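Local coordinates for Agap007691-pb (Anopheles gambiae, PDB 5C98), which is of unknown physiological function but belongs to the serpin family, whose members commonly inhibit serine proteases, at residues 179-184 with 229-234; 98-103 with 141-146; 197-202 with 372-377. All coordinates share one frame; numbering follows the deposited sequence.

Contact 1: 179-184 with 229-234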
loop_
_atom_site.group_PDB
_atom_site.type_symbol
_atom_site.label_atom_id
_atom_site.label_comp_id
_atom_site.label_asym_id
_atom_site.label_seq_id
_atom_site.Cartn_x
_atom_site.Cartn_y
_atom_site.Cartn_z
ATOM N N THR A 179 0.115 -0.759 -14.014
ATOM C CA THR A 179 -0.072 0.007 -15.233
ATOM C C THR A 179 1.202 0.791 -15.557
ATOM O O THR A 179 1.866 1.299 -14.648
ATOM C CB THR A 179 -1.246 0.963 -15.036
ATOM O OG1 THR A 179 -2.462 0.222 -14.973
ATOM C CG2 THR A 179 -1.366 1.895 -16.167
ATOM N N PRO A 180 1.558 0.913 -16.839
ATOM C CA PRO A 180 2.745 1.703 -17.190
ATOM C C PRO A 180 2.467 3.187 -17.036
ATOM O O PRO A 180 1.330 3.651 -17.124
ATOM C CB PRO A 180 2.997 1.359 -18.664
ATOM C CG PRO A 180 1.742 0.837 -19.163
ATOM C CD PRO A 180 0.957 0.265 -18.017
ATOM N N LEU A 181 3.541 3.949 -16.850
ATOM C CA LEU A 181 3.433 5.398 -16.929
ATOM C C LEU A 181 2.962 5.816 -18.309
ATOM O O LEU A 181 3.297 5.195 -19.321
ATOM C CB LEU A 181 4.795 6.056 -16.724
ATOM C CG LEU A 181 5.282 6.197 -15.297
ATOM C CD1 LEU A 181 6.654 6.878 -15.276
ATOM C CD2 LEU A 181 4.293 6.942 -14.397
ATOM N N ALA A 182 2.207 6.912 -18.341
ATOM C CA ALA A 182 1.780 7.506 -19.598
ATOM C C ALA A 182 2.787 8.506 -20.131
ATOM O O ALA A 182 2.638 8.983 -21.261
ATOM C CB ALA A 182 0.431 8.210 -19.412
ATOM N N ILE A 183 3.782 8.840 -19.350
ATOM C CA ILE A 183 4.838 9.743 -19.795
ATOM C C ILE A 183 5.814 8.966 -20.655
ATOM O O ILE A 183 6.207 7.845 -20.314
ATOM C CB ILE A 183 5.537 10.337 -18.567
ATOM C CG1 ILE A 183 4.577 11.254 -17.835
ATOM C CG2 ILE A 183 6.813 11.113 -18.963
ATOM C CD1 ILE A 183 5.062 11.652 -16.504
ATOM N N ARG A 184 6.222 9.582 -21.769
ATOM C CA ARG A 184 7.143 8.977 -22.725
ATOM C C ARG A 184 8.573 9.311 -22.325
ATOM O O ARG A 184 9.072 10.396 -22.629
ATOM C CB ARG A 184 6.835 9.469 -24.136
ATOM N N MET A 229 2.512 12.392 -12.141
ATOM C CA MET A 229 2.935 11.606 -13.289
ATOM C C MET A 229 1.862 10.573 -13.595
ATOM O O MET A 229 1.734 9.586 -12.854
ATOM C CB MET A 229 4.250 10.905 -12.976
ATOM C CG MET A 229 5.403 11.896 -12.864
ATOM S SD MET A 229 6.962 11.083 -12.569
ATOM C CE MET A 229 7.146 10.090 -14.045
ATOM N N PRO A 230 1.072 10.741 -14.638
ATOM C CA PRO A 230 -0.040 9.814 -14.850
ATOM C C PRO A 230 0.398 8.460 -15.371
ATOM O O PRO A 230 1.357 8.322 -16.125
ATOM C CB PRO A 230 -0.897 10.515 -15.916
ATOM C CG PRO A 230 0.052 11.394 -16.641
ATOM C CD PRO A 230 1.104 11.823 -15.636
ATOM N N PHE A 231 -0.374 7.454 -14.996
ATOM C CA PHE A 231 -0.332 6.157 -15.648
ATOM C C PHE A 231 -1.290 6.124 -16.832
ATOM O O PHE A 231 -2.062 7.053 -17.073
ATOM C CB PHE A 231 -0.671 5.074 -14.618
ATOM C CG PHE A 231 0.299 5.019 -13.455
ATOM C CD1 PHE A 231 1.538 4.393 -13.611
ATOM C CD2 PHE A 231 0.000 5.596 -12.229
ATOM C CE1 PHE A 231 2.440 4.339 -12.560
ATOM C CE2 PHE A 231 0.888 5.522 -11.190
ATOM C CZ PHE A 231 2.112 4.903 -11.357
ATOM N N ASP A 232 -1.199 5.036 -17.602
ATOM C CA ASP A 232 -2.040 4.819 -18.771
ATOM C C ASP A 232 -3.482 5.212 -18.490
ATOM O O ASP A 232 -4.027 4.911 -17.431
ATOM C CB ASP A 232 -1.983 3.334 -19.144
ATOM C CG ASP A 232 -2.741 3.024 -20.420
ATOM O OD1 ASP A 232 -3.988 2.939 -20.366
ATOM O OD2 ASP A 232 -2.090 2.869 -21.476
ATOM N N ALA A 233 -4.099 5.882 -19.466
ATOM C CA ALA A 233 -5.407 6.498 -19.264
ATOM C C ALA A 233 -6.434 5.501 -18.743
ATOM O O ALA A 233 -7.275 5.845 -17.906
ATOM C CB ALA A 233 -5.888 7.079 -20.595
ATOM N N ALA A 234 -6.372 4.252 -19.211
ATOM C CA ALA A 234 -7.380 3.272 -18.828
ATOM C C ALA A 234 -7.332 2.938 -17.338
ATOM O O ALA A 234 -8.329 2.434 -16.801
ATOM C CB ALA A 234 -7.219 1.999 -19.660
#
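The backbones of Leu181 and Phe231 meet at a single antiparallel bridge, CA to CA 4.0 Å, as a non-hydrogen-bonded pair, and the chains then diverge, with directions 123° apart. Two backbone bonds bracket the pair. Ala182 N donates a hydrogen bond to Pro230 O at 2.8 Å, very straight, and on the other side Asp232 N reaches Pro180 O at 2.9 Å. Besides taking that N-H, Pro180 O has Phe231 CA 3.3 Å away and lies near the plane of the Phe231 ring, at its edge.

Among the side chains, the Phe231 ring packs beside 179-181. Its CE1 touches Leu181 CD2 at 3.7 Å, while CD1 comes 3.3 Å from Thr179 O. The other methyl of Leu181, CD1, meets Met229 CE at 3.5 Å, a tight fit. That thioether is bent at its last torsion (chi3 62°), which carries the terminal methyl back to the loop and also brings it against Ile183 CD1. At the far end, in the conformer modelled here, Thr179 directs CG2 onto Asp232 CB at 3.4 Å and bonds through OG1 to His94. Asp232 turns its carboxylate onward along its own chain: OD1 accepts from Ala234 N in an Asx turn that starts the 3-10 segment.

Met229 also packs on Leu276 and Leu278 of strand 270-287, and Phe231 on Leu237 and Met239 of strand 237-244. In serpin terms, 179-184 is the link that leaves the top of the third strand of sheet A for sheet C, and here it is bridged to the end of a sheet B strand, next to the region known in this family as the breach.

Contact 2: 98-103 with 141-146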
loop_
_atom_site.group_PDB
_atom_site.type_symbol
_atom_site.label_atom_id
_atom_site.label_comp_id
_atom_site.label_asym_id
_atom_site.label_seq_id
_atom_site.Cartn_x
_atom_site.Cartn_y
_atom_site.Cartn_z
ATOM N N LEU A 98 -5.473 -7.685 -3.490
ATOM C CA LEU A 98 -5.959 -9.032 -3.225
ATOM C C LEU A 98 -5.689 -9.395 -1.782
ATOM O O LEU A 98 -4.542 -9.292 -1.326
ATOM C CB LEU A 98 -5.261 -10.048 -4.132
ATOM C CG LEU A 98 -5.553 -9.935 -5.633
ATOM C CD1 LEU A 98 -4.459 -10.642 -6.461
ATOM C CD2 LEU A 98 -6.933 -10.494 -5.930
ATOM N N SER A 99 -6.718 -9.815 -1.071
ATOM C CA SER A 99 -6.570 -10.344 0.274
ATOM C C SER A 99 -6.620 -11.865 0.272
ATOM O O SER A 99 -7.213 -12.501 -0.603
ATOM C CB SER A 99 -7.642 -9.812 1.211
ATOM O OG SER A 99 -8.937 -10.145 0.747
ATOM N N PHE A 100 -6.018 -12.441 1.309
ATOM C CA PHE A 100 -5.919 -13.887 1.433
ATOM C C PHE A 100 -5.923 -14.181 2.921
ATOM O O PHE A 100 -5.309 -13.444 3.711
ATOM C CB PHE A 100 -4.620 -14.342 0.774
ATOM C CG PHE A 100 -4.421 -15.815 0.738
ATOM C CD1 PHE A 100 -5.090 -16.572 -0.202
ATOM C CD2 PHE A 100 -3.570 -16.452 1.631
ATOM C CE1 PHE A 100 -4.933 -17.960 -0.262
ATOM C CE2 PHE A 100 -3.395 -17.833 1.571
ATOM C CZ PHE A 100 -4.090 -18.593 0.644
ATOM N N VAL A 101 -6.621 -15.229 3.302
ATOM C CA VAL A 101 -6.801 -15.570 4.702
ATOM C C VAL A 101 -6.366 -17.007 4.911
ATOM O O VAL A 101 -6.783 -17.902 4.160
ATOM C CB VAL A 101 -8.268 -15.399 5.128
ATOM C CG1 VAL A 101 -8.459 -15.682 6.593
ATOM C CG2 VAL A 101 -8.785 -14.017 4.771
ATOM N N LEU A 102 -5.542 -17.233 5.937
ATOM C CA LEU A 102 -5.261 -18.578 6.418
ATOM C C LEU A 102 -6.060 -18.844 7.683
ATOM O O LEU A 102 -6.135 -18.003 8.575
ATOM C CB LEU A 102 -3.784 -18.771 6.761
ATOM C CG LEU A 102 -2.770 -18.688 5.629
ATOM C CD1 LEU A 102 -1.369 -18.783 6.203
ATOM C CD2 LEU A 102 -3.027 -19.816 4.643
ATOM N N VAL A 103 -6.660 -20.023 7.752
ATOM C CA VAL A 103 -7.332 -20.500 8.954
ATOM C C VAL A 103 -6.786 -21.881 9.292
ATOM O O VAL A 103 -6.440 -22.674 8.406
ATOM C CB VAL A 103 -8.873 -20.559 8.812
ATOM C CG1 VAL A 103 -9.466 -19.166 8.697
ATOM C CG2 VAL A 103 -9.285 -21.430 7.633
ATOM N N ASN A 141 2.285 -17.904 -0.716
ATOM C CA ASN A 141 3.163 -17.545 -1.828
ATOM C C ASN A 141 2.606 -18.037 -3.157
ATOM O O ASN A 141 2.692 -17.320 -4.163
ATOM C CB ASN A 141 4.570 -18.073 -1.592
ATOM C CG ASN A 141 5.277 -17.336 -0.483
ATOM O OD1 ASN A 141 5.020 -16.150 -0.257
ATOM N ND2 ASN A 141 6.142 -18.035 0.239
ATOM N N SER A 142 2.019 -19.247 -3.180
ATOM C CA SER A 142 1.464 -19.759 -4.427
ATOM C C SER A 142 0.243 -18.956 -4.865
ATOM O O SER A 142 0.066 -18.716 -6.069
ATOM C CB SER A 142 1.166 -21.259 -4.323
ATOM O OG SER A 142 0.132 -21.543 -3.405
ATOM N N PHE A 143 -0.585 -18.504 -3.921
ATOM C CA PHE A 143 -1.734 -17.679 -4.286
ATOM C C PHE A 143 -1.286 -16.411 -4.995
ATOM O O PHE A 143 -1.811 -16.071 -6.064
ATOM C CB PHE A 143 -2.569 -17.327 -3.061
ATOM C CG PHE A 143 -3.679 -16.366 -3.346
ATOM C CD1 PHE A 143 -4.880 -16.823 -3.866
ATOM C CD2 PHE A 143 -3.539 -15.018 -3.082
ATOM C CE1 PHE A 143 -5.902 -15.955 -4.122
ATOM C CE2 PHE A 143 -4.567 -14.150 -3.345
ATOM C CZ PHE A 143 -5.743 -14.619 -3.875
ATOM N N TYR A 144 -0.317 -15.691 -4.415
ATOM C CA TYR A 144 0.103 -14.431 -5.018
ATOM C C TYR A 144 0.891 -14.662 -6.296
ATOM O O TYR A 144 0.834 -13.822 -7.201
ATOM C CB TYR A 144 0.840 -13.576 -3.980
ATOM C CG TYR A 144 -0.147 -12.987 -2.981
ATOM C CD1 TYR A 144 -0.934 -11.886 -3.321
ATOM C CD2 TYR A 144 -0.310 -13.527 -1.712
ATOM C CE1 TYR A 144 -1.834 -11.351 -2.441
ATOM C CE2 TYR A 144 -1.224 -12.994 -0.827
ATOM C CZ TYR A 144 -1.990 -11.907 -1.187
ATOM O OH TYR A 144 -2.885 -11.391 -0.262
ATOM N N GLN A 145 1.558 -15.818 -6.428
ATOM C CA GLN A 145 2.210 -16.167 -7.697
ATOM C C GLN A 145 1.175 -16.409 -8.790
ATOM O O GLN A 145 1.313 -15.906 -9.916
ATOM C CB GLN A 145 3.083 -17.423 -7.537
ATOM C CG GLN A 145 4.365 -17.255 -6.762
ATOM C CD GLN A 145 4.866 -18.574 -6.197
ATOM O OE1 GLN A 145 4.348 -19.656 -6.522
ATOM N NE2 GLN A 145 5.882 -18.494 -5.340
ATOM N N ARG A 146 0.137 -17.187 -8.485
ATOM C CA ARG A 146 -0.904 -17.464 -9.467
ATOM C C ARG A 146 -1.664 -16.201 -9.846
ATOM O O ARG A 146 -2.242 -16.144 -10.937
ATOM C CB ARG A 146 -1.910 -18.499 -8.932
ATOM C CG ARG A 146 -1.394 -19.935 -8.772
ATOM C CD ARG A 146 -2.539 -20.903 -8.401
ATOM N NE ARG A 146 -3.285 -20.550 -7.184
ATOM C CZ ARG A 146 -2.928 -20.884 -5.941
ATOM N NH1 ARG A 146 -1.821 -21.576 -5.717
ATOM N NH2 ARG A 146 -3.685 -20.506 -4.916
#
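Phe100 and Phe143 carry the aromatic part of this contact, in which the last turns of helix 133-146 lie over strand 95-104, nearly antiparallel to it (158°), with the local axes 10.0 Å apart. In serpin architecture this is the helix F interface, where that helix lies across a face of sheet A. The two rings form an offset stack, centroids 4.7 Å apart and planes opened to 29°. Phe100 CD1 stands over the Phe143 face, offset toward its rim, 3.5 Å from CG. In return, Phe143 CB sits over the face of Phe100, 4.1 Å from the centroid, as a CH-pi contact. With CG anti to the backbone N in both residues (Phe143 chi1 174°), each ring is sent out from its backbone toward the other element, and the two side chains run past one another, pointing opposite ways. Phe143 is also close to its helix neighbour, with CD2 poised over the centre of the Tyr144 ring. Tyr144 stacks in addition on Phe154, from the loop that follows the helix.

The apolar contacts widen this patch. Leu98 CB touches Tyr144 CE1 at 4.0 Å and approaches the edge of the Phe143 ring at CE2, 4.2 Å away. Phe100 CB, for its part, faces CE2 of Tyr144.

One hydrogen bond completes the contact. Tyr144 OH donates to Leu98 O at 2.9 Å. The oxygen lies in the plane of the phenol at its edge, but the hydroxyl comes to the carbonyl from above the C=O plane and not on a lone pair.

The chemistry implies a largely greasy interface with a single polar tether. Packing of rings and aliphatic carbons probably provides most of the adhesion, while the tyrosine satisfies its buried hydroxyl on the strand backbone, a bond that helps to position its ring, together with Phe143 and Phe154.

Contact 3: 197-202 with 372-377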
loop_
_atom_site.group_PDB
_atom_site.type_symbol
_atom_site.label_atom_id
_atom_site.label_comp_id
_atom_site.label_asym_id
_atom_site.label_seq_id
_atom_site.Cartn_x
_atom_site.Cartn_y
_atom_site.Cartn_z
ATOM N N PHE A 197 21.395 8.541 -2.563
ATOM C CA PHE A 197 20.810 7.566 -1.658
ATOM C C PHE A 197 21.282 7.830 -0.238
ATOM O O PHE A 197 22.430 8.219 -0.010
ATOM C CB PHE A 197 21.229 6.155 -2.045
ATOM C CG PHE A 197 20.677 5.684 -3.363
ATOM C CD1 PHE A 197 19.358 5.249 -3.470
ATOM C CD2 PHE A 197 21.479 5.620 -4.477
ATOM C CE1 PHE A 197 18.864 4.788 -4.677
ATOM C CE2 PHE A 197 20.984 5.133 -5.672
ATOM C CZ PHE A 197 19.686 4.725 -5.773
ATOM N N ILE A 198 20.400 7.574 0.731
ATOM C CA ILE A 198 20.765 7.806 2.127
ATOM C C ILE A 198 21.959 6.947 2.539
ATOM O O ILE A 198 22.799 7.394 3.319
ATOM C CB ILE A 198 19.538 7.615 3.049
ATOM C CG1 ILE A 198 19.845 8.113 4.478
ATOM C CG2 ILE A 198 19.096 6.157 3.095
ATOM C CD1 ILE A 198 18.606 8.333 5.306
ATOM N N ASN A 199 22.069 5.726 1.998
ATOM C CA ASN A 199 23.133 4.786 2.333
ATOM C C ASN A 199 24.269 4.776 1.317
ATOM O O ASN A 199 25.227 4.015 1.493
ATOM C CB ASN A 199 22.565 3.363 2.463
ATOM C CG ASN A 199 21.961 2.837 1.163
ATOM O OD1 ASN A 199 21.355 3.584 0.404
ATOM N ND2 ASN A 199 22.126 1.546 0.906
ATOM N N ALA A 200 24.187 5.582 0.250
ATOM C CA ALA A 200 25.166 5.574 -0.836
ATOM C C ALA A 200 25.016 6.867 -1.632
ATOM O O ALA A 200 24.502 6.857 -2.758
ATOM C CB ALA A 200 24.948 4.344 -1.722
ATOM N N PRO A 201 25.457 8.000 -1.081
ATOM C CA PRO A 201 25.070 9.304 -1.647
ATOM C C PRO A 201 25.666 9.614 -3.010
ATOM O O PRO A 201 25.240 10.601 -3.635
ATOM C CB PRO A 201 25.568 10.312 -0.599
ATOM C CG PRO A 201 25.875 9.541 0.617
ATOM C CD PRO A 201 26.149 8.131 0.213
ATOM N N THR A 202 26.651 8.851 -3.486
ATOM C CA THR A 202 27.226 9.086 -4.807
ATOM C C THR A 202 27.006 7.915 -5.757
ATOM O O THR A 202 27.541 7.917 -6.869
ATOM C CB THR A 202 28.715 9.456 -4.703
ATOM O OG1 THR A 202 29.460 8.356 -4.189
ATOM C CG2 THR A 202 28.897 10.643 -3.771
ATOM N N PHE A 372 11.320 6.387 -1.960
ATOM C CA PHE A 372 12.495 5.824 -2.589
ATOM C C PHE A 372 13.699 6.605 -2.092
ATOM O O PHE A 372 13.894 7.774 -2.446
ATOM C CB PHE A 372 12.361 5.864 -4.112
ATOM C CG PHE A 372 13.463 5.152 -4.807
ATOM C CD1 PHE A 372 13.507 3.787 -4.779
ATOM C CD2 PHE A 372 14.495 5.845 -5.421
ATOM C CE1 PHE A 372 14.553 3.088 -5.380
ATOM C CE2 PHE A 372 15.540 5.149 -6.035
ATOM C CZ PHE A 372 15.573 3.805 -6.002
ATOM N N SER A 373 14.502 5.948 -1.247
ATOM C CA SER A 373 15.609 6.561 -0.537
ATOM C C SER A 373 16.884 5.740 -0.530
ATOM O O SER A 373 17.953 6.327 -0.347
ATOM C CB SER A 373 15.218 6.789 0.914
ATOM O OG SER A 373 14.067 7.591 0.958
ATOM N N LYS A 374 16.811 4.409 -0.656
ATOM C CA LYS A 374 17.893 3.491 -0.336
ATOM C C LYS A 374 18.367 2.764 -1.586
ATOM O O LYS A 374 17.552 2.341 -2.428
ATOM C CB LYS A 374 17.392 2.469 0.697
ATOM C CG LYS A 374 18.468 1.467 1.117
ATOM C CD LYS A 374 17.967 0.415 2.085
ATOM C CE LYS A 374 19.051 -0.601 2.395
ATOM N NZ LYS A 374 18.533 -1.704 3.240
ATOM N N TYR A 375 19.689 2.619 -1.685
ATOM C CA TYR A 375 20.296 1.840 -2.750
ATOM C C TYR A 375 20.322 0.365 -2.362
ATOM O O TYR A 375 20.921 -0.010 -1.342
ATOM C CB TYR A 375 21.721 2.310 -3.027
ATOM C CG TYR A 375 22.364 1.460 -4.075
ATOM C CD1 TYR A 375 21.824 1.384 -5.356
ATOM C CD2 TYR A 375 23.495 0.732 -3.796
ATOM C CE1 TYR A 375 22.401 0.598 -6.328
ATOM C CE2 TYR A 375 24.097 -0.057 -4.770
ATOM C CZ TYR A 375 23.540 -0.127 -6.028
ATOM O OH TYR A 375 24.163 -0.926 -6.975
ATOM N N ILE A 376 19.685 -0.466 -3.189
ATOM C CA ILE A 376 19.680 -1.923 -3.043
ATOM C C ILE A 376 20.349 -2.462 -4.296
ATOM O O ILE A 376 19.799 -2.314 -5.397
ATOM C CB ILE A 376 18.253 -2.468 -2.918
ATOM C CG1 ILE A 376 17.515 -1.767 -1.767
ATOM C CG2 ILE A 376 18.284 -3.989 -2.736
ATOM C CD1 ILE A 376 16.021 -2.030 -1.702
ATOM N N ASP A 377 21.535 -3.043 -4.143
ATOM C CA ASP A 377 22.284 -3.574 -5.276
ATOM C C ASP A 377 21.599 -4.849 -5.736
ATOM O O ASP A 377 21.526 -5.811 -4.958
ATOM C CB ASP A 377 23.724 -3.893 -4.840
ATOM C CG ASP A 377 24.642 -4.252 -6.004
ATOM O OD1 ASP A 377 24.158 -4.653 -7.082
ATOM O OD2 ASP A 377 25.876 -4.140 -5.835
#
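Asn199 reaches Tyr375 because its chi1 of 62° places CG over its own backbone, flanked by N and C, so that the amide faces the C-terminal segment, while Phe197, at -67°, presents one face of its ring to Tyr375 CB. The amide then grips the backbone of Tyr375 at both polar atoms: OD1 accepts from Tyr375 N at 2.8 Å, on a lone pair in the carbonyl plane, and ND2 donates to Tyr375 O at 3.0 Å. An asparagine side chain thus does the work of a neighbouring strand. A third bond, Ile198 N to Ser373 O at 3.0 Å, is nearly straight.

Tyr375 CB lies 3.6 Å from the centroid of the Phe197 ring, and the two rings meet obliquely. At the rim of that ring, Phe197 CE1 meets Phe372 CE2 at 3.6 Å, so the three aromatics cluster. Phe195 adds a further ring, and Phe197 and Tyr375 also touch Val205 of strand 204-219.

Phe197 to Ala200 forms a type I beta turn in the loop between strands 191-194 and 204-219. In serpins that loop belongs to the gate region, and here it is tied to the C-terminal tail leaving strand 366-372.

How the contacts relate
Going from the N terminus, contact 2 closes first: from strand 95-104 the chain passes through strand 124-128 and returns as helix 133-146 over the same sheet. Strand 169-177, paired with 95-104, then leads directly into 179-184, where contact 1 opens. Before it closes at 229-234, segment 197-202 opens contact 3, which waits for 372-377 near the C terminus; contacts 1 and 3 therefore cross, while contact 2 precedes both. None touches another, the centres being 26 to 31 Å apart. Together they tie helix 133-146 (helix F) to sheet A, the exit of strand 169-177 to the end of strand 224-230 of sheet B, and the gate loop to the C-terminal tail.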